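Local coordinates for protein pyrrolidone-carboxylate peptidase (Deinococcus radiodurans R1, PDB 5Z48) that removes N-terminal pyroglutamyl groups from polypeptides as a cysteine peptidase of the C15 family and forms a homotetramer, at residues P190-P193 / Q194-T198; R122-L125 / A126-E130. All blocks are in the same frame, centred on the assembly; numbering follows the deposited sequence.

Overall arrangement
Both contacts are local, each within one continuous run of chain. Interaction 2 lies on helix 121-130, and interaction 1 forms the start of helix 194-211, later in the chain. Their centres are about 17 Å apart and their nearest atoms about 7 Å, with no touch between them. Helix 194-211 links them further along: W128 NE1 hydrogen-bonds A200 O, and I124 packs on A204 and I208. The side chain of the probable catalytic H171 is about 9 Å from that of I197 and about 8 Å from that of W128. Bound pyroglutamate is about 11 Å from the I197 side chain. Neither contact belongs to the pyroglutamate pocket. Both also reach neighbouring subunits.

Interaction 1 of 2, residues P190-P193 / Q194-T198; sequences PYLP and QSEIT
L192 and P193 meet E196 and I197 at the N-terminus of helix 194-211, where P193 is the N-cap residue and a loop turns into the first helical turn. Y191 OH hydrogen-bonds E196 OE2 of the second subunit, and E196 OE2 of this chain is hydrogen-bonded to Y191 OH of that subunit. L192 follows in extended form. Its CB lies against I197 CG1 at 3.8 Å, an apolar contact, and its CD1 reaches E196 CG at 4.0 Å. E196 has CG anti to its backbone N (chi1 173°) and bends at chi2. Its aliphatic part therefore stays beside L192 while the carboxylate leads away, to R199 and to the second subunit. Just beyond the cap, Q194 NE2 hydrogen-bonds T198 OG1 at 3.1 Å, in the Q194 amide plane, and Q194 OE1 is held by N175. P193 itself packs on P193 of the second subunit. It has no side-chain acceptor to cap the first helical N-H groups; its contribution is its carbonyl, which accepts the first i to i+4 bond of the helix. P193 O receives a weak hydrogen bond from E196 N at 3.0 Å and a straighter one from I197 N at 3.3 Å (163°).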
loop_
_atom_site.group_PDB
_atom_site.type_symbol
_atom_site.label_atom_id
_atom_site.label_comp_id
_atom_site.label_asym_id
_atom_site.label_seq_id
_atom_site.Cartn_x
_atom_site.Cartn_y
_atom_site.Cartn_z
ATOM N N PRO B 190 -8.305 4.647 -3.088
ATOM C CA PRO B 190 -9.243 3.846 -3.871
ATOM C C PRO B 190 -10.657 4.356 -3.636
ATOM O O PRO B 190 -11.017 4.776 -2.522
ATOM C CB PRO B 190 -9.065 2.423 -3.321
ATOM C CG PRO B 190 -7.701 2.406 -2.656
ATOM C CD PRO B 190 -7.582 3.834 -2.096
ATOM N N TYR B 191 -11.491 4.294 -4.678
ATOM C CA TYR B 191 -12.861 4.760 -4.540
ATOM C C TYR B 191 -13.759 3.985 -5.494
ATOM O O TYR B 191 -13.286 3.250 -6.360
ATOM C CB TYR B 191 -12.969 6.275 -4.819
ATOM C CG TYR B 191 -12.959 6.627 -6.304
ATOM C CD1 TYR B 191 -11.765 6.652 -7.040
ATOM C CD2 TYR B 191 -14.149 6.917 -6.964
ATOM C CE1 TYR B 191 -11.770 6.970 -8.398
ATOM C CE2 TYR B 191 -14.167 7.219 -8.328
ATOM C CZ TYR B 191 -12.988 7.243 -9.035
ATOM O OH TYR B 191 -13.049 7.540 -10.374
ATOM N N LEU B 192 -15.065 4.120 -5.301
ATOM C CA LEU B 192 -16.056 3.554 -6.219
ATOM C C LEU B 192 -17.119 4.610 -6.449
ATOM O O LEU B 192 -17.439 5.356 -5.522
ATOM C CB LEU B 192 -16.739 2.296 -5.653
ATOM C CG LEU B 192 -15.760 1.167 -5.487
ATOM C CD1 LEU B 192 -16.485 0.059 -4.741
ATOM C CD2 LEU B 192 -15.254 0.695 -6.834
ATOM N N PRO B 193 -17.683 4.713 -7.651
ATOM C CA PRO B 193 -18.837 5.603 -7.808
ATOM C C PRO B 193 -19.923 5.203 -6.828
ATOM O O PRO B 193 -20.102 4.016 -6.522
ATOM C CB PRO B 193 -19.298 5.362 -9.252
ATOM C CG PRO B 193 -18.001 4.847 -9.958
ATOM C CD PRO B 193 -17.390 3.980 -8.894
ATOM N N GLN B 194 -20.692 6.200 -6.371
ATOM C CA GLN B 194 -21.732 5.896 -5.394
ATOM C C GLN B 194 -22.701 4.826 -5.907
ATOM O O GLN B 194 -23.183 3.998 -5.126
ATOM C CB GLN B 194 -22.493 7.173 -4.998
ATOM C CG GLN B 194 -23.579 6.887 -3.962
ATOM C CD GLN B 194 -22.969 6.443 -2.637
ATOM O OE1 GLN B 194 -22.045 7.078 -2.141
ATOM N NE2 GLN B 194 -23.492 5.346 -2.066
ATOM N N SER B 195 -23.009 4.828 -7.216
ATOM C CA SER B 195 -23.977 3.843 -7.710
ATOM C C SER B 195 -23.471 2.413 -7.558
ATOM O O SER B 195 -24.271 1.505 -7.331
ATOM C CB SER B 195 -24.329 4.107 -9.167
ATOM O OG SER B 195 -23.193 4.167 -10.029
ATOM N N GLU B 196 -22.163 2.198 -7.663
ATOM C CA GLU B 196 -21.601 0.866 -7.406
ATOM C C GLU B 196 -21.713 0.484 -5.935
ATOM O O GLU B 196 -22.042 -0.659 -5.609
ATOM C CB GLU B 196 -20.149 0.864 -7.892
ATOM C CG GLU B 196 -19.350 -0.435 -7.535
ATOM C CD GLU B 196 -19.649 -1.618 -8.435
ATOM O OE1 GLU B 196 -20.623 -1.559 -9.246
ATOM O OE2 GLU B 196 -18.858 -2.613 -8.430
ATOM N N ILE B 197 -21.420 1.428 -5.033
ATOM C CA ILE B 197 -21.535 1.182 -3.588
ATOM C C ILE B 197 -22.971 0.850 -3.221
ATOM O O ILE B 197 -23.239 -0.142 -2.522
ATOM C CB ILE B 197 -21.012 2.397 -2.805
ATOM C CG1 ILE B 197 -19.509 2.566 -3.047
ATOM C CG2 ILE B 197 -21.293 2.240 -1.306
ATOM C CD1 ILE B 197 -18.933 3.914 -2.518
ATOM N N THR B 198 -23.916 1.691 -3.649
ATOM C CA THR B 198 -25.322 1.419 -3.337
ATOM C C THR B 198 -25.752 0.051 -3.863
ATOM O O THR B 198 -26.483 -0.679 -3.173
ATOM C CB THR B 198 -26.205 2.537 -3.920
ATOM O OG1 THR B 198 -25.865 3.765 -3.273
ATOM C CG2 THR B 198 -27.707 2.281 -3.712
#

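Interaction 2 of 2, residues R122-L125 / A126-E130; sequences RAIL and AAWRE
A126 N hydrogen-bonds R122 O at 2.9 Å, one of four i to i+4 bonds that join 122-125 to 126-130 in the last turns of alpha-helix 121-130. The A126 methyl rests beside the same carbonyl, with CB 3.5 Å from R122 O. The R122 side chain leaves the helix for salt bridges with D104 and D91 of the third subunit. A127 repeats the pattern one residue on, and its N hydrogen-bonds A123 O at 3.0 Å. W128 carries the side-chain contact. Its N hydrogen-bonds I124 O at 2.9 Å. Its indole and the I124 side chain lie side by side and point the same way. With CG1 beside the backbone N (chi1 -64°), I124 has its CG2 branch over one face of the indole. This is a CH-pi contact, 4.0 Å from CG2 to the centroid of the six-membered ring and 14° off its normal. L125 CD2 approaches the ring obliquely, 3.6 Å from W128 CE3. The indole NE1 is hydrogen-bonded to A200 O, and the ring also packs on V80, L82 and V203, so this side of the helix faces the protein interior. R129 NH1 hydrogen-bonds L180 O of the second subunit, while R129 N hydrogen-bonds L125 O, with R129 CB 3.6 Å from the same oxygen.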
loop_
_atom_site.group_PDB
_atom_site.type_symbol
_atom_site.label_atom_id
_atom_site.label_comp_id
_atom_site.label_asym_id
_atom_site.label_seq_id
_atom_site.Cartn_x
_atom_site.Cartn_y
_atom_site.Cartn_z
ATOM N N ARG B 122 -20.766 -16.150 3.478
ATOM C CA ARG B 122 -20.393 -16.723 2.179
ATOM C C ARG B 122 -21.493 -16.528 1.141
ATOM O O ARG B 122 -21.182 -16.280 -0.036
ATOM C CB ARG B 122 -20.021 -18.202 2.306
ATOM C CG ARG B 122 -18.780 -18.459 3.174
ATOM C CD ARG B 122 -17.469 -17.951 2.567
ATOM N NE ARG B 122 -16.382 -17.948 3.574
ATOM C CZ ARG B 122 -15.174 -17.443 3.340
ATOM N NH1 ARG B 122 -14.877 -16.923 2.145
ATOM N NH2 ARG B 122 -14.265 -17.396 4.297
ATOM N N ALA B 123 -22.766 -16.553 1.552
ATOM C CA ALA B 123 -23.851 -16.302 0.606
ATOM C C ALA B 123 -23.797 -14.878 0.072
ATOM O O ALA B 123 -24.101 -14.628 -1.101
ATOM C CB ALA B 123 -25.188 -16.552 1.285
ATOM N N ILE B 124 -23.418 -13.917 0.921
ATOM C CA ILE B 124 -23.294 -12.547 0.427
ATOM C C ILE B 124 -22.131 -12.428 -0.557
ATOM O O ILE B 124 -22.275 -11.812 -1.624
ATOM C CB ILE B 124 -23.134 -11.565 1.601
ATOM C CG1 ILE B 124 -24.395 -11.559 2.489
ATOM C CG2 ILE B 124 -22.844 -10.133 1.073
ATOM C CD1 ILE B 124 -24.153 -10.853 3.872
ATOM N N LEU B 125 -20.967 -12.997 -0.214
ATOM C CA LEU B 125 -19.835 -12.957 -1.150
ATOM C C LEU B 125 -20.204 -13.563 -2.487
ATOM O O LEU B 125 -19.822 -13.041 -3.547
ATOM C CB LEU B 125 -18.631 -13.699 -0.555
ATOM C CG LEU B 125 -17.963 -13.026 0.659
ATOM C CD1 LEU B 125 -16.670 -13.756 0.991
ATOM C CD2 LEU B 125 -17.721 -11.517 0.583
ATOM N N ALA B 126 -20.975 -14.649 -2.468
ATOM C CA ALA B 126 -21.346 -15.310 -3.715
ATOM C C ALA B 126 -22.315 -14.445 -4.513
ATOM O O ALA B 126 -22.228 -14.360 -5.744
ATOM C CB ALA B 126 -21.962 -16.688 -3.445
ATOM N N ALA B 127 -23.246 -13.784 -3.815
ATOM C CA ALA B 127 -24.167 -12.898 -4.525
ATOM C C ALA B 127 -23.428 -11.716 -5.146
ATOM O O ALA B 127 -23.711 -11.319 -6.289
ATOM C CB ALA B 127 -25.262 -12.410 -3.566
ATOM N N TRP B 128 -22.465 -11.161 -4.408
ATOM C CA TRP B 128 -21.633 -10.091 -4.953
ATOM C C TRP B 128 -20.888 -10.568 -6.189
ATOM O O TRP B 128 -20.859 -9.877 -7.206
ATOM C CB TRP B 128 -20.613 -9.614 -3.910
ATOM C CG TRP B 128 -21.117 -8.617 -2.891
ATOM C CD1 TRP B 128 -22.257 -7.854 -2.952
ATOM C CD2 TRP B 128 -20.470 -8.277 -1.664
ATOM N NE1 TRP B 128 -22.355 -7.057 -1.840
ATOM C CE2 TRP B 128 -21.259 -7.286 -1.041
ATOM C CE3 TRP B 128 -19.282 -8.701 -1.045
ATOM C CZ2 TRP B 128 -20.921 -6.734 0.209
ATOM C CZ3 TRP B 128 -18.938 -8.123 0.177
ATOM C CH2 TRP B 128 -19.740 -7.141 0.779
ATOM N N ARG B 129 -20.252 -11.746 -6.118
ATOM C CA ARG B 129 -19.509 -12.239 -7.285
ATOM C C ARG B 129 -20.423 -12.450 -8.496
ATOM O O ARG B 129 -20.066 -12.107 -9.643
ATOM C CB ARG B 129 -18.783 -13.534 -6.915
ATOM C CG ARG B 129 -17.843 -13.993 -8.064
ATOM C CD ARG B 129 -16.729 -14.933 -7.607
ATOM N NE ARG B 129 -15.648 -14.249 -6.878
ATOM C CZ ARG B 129 -14.543 -13.770 -7.460
ATOM N NH1 ARG B 129 -14.396 -13.882 -8.759
ATOM N NH2 ARG B 129 -13.608 -13.163 -6.734
ATOM N N GLU B 130 -21.620 -12.992 -8.269
ATOM C CA GLU B 130 -22.548 -13.181 -9.372
ATOM C C GLU B 130 -22.942 -11.845 -9.995
ATOM O O GLU B 130 -23.126 -11.763 -11.214
ATOM C CB GLU B 130 -23.778 -13.947 -8.861
ATOM C CG GLU B 130 -24.659 -14.564 -9.970
ATOM C CD GLU B 130 -25.678 -13.589 -10.547
ATOM O OE1 GLU B 130 -26.020 -12.594 -9.854
ATOM O OE2 GLU B 130 -26.149 -13.822 -11.699
#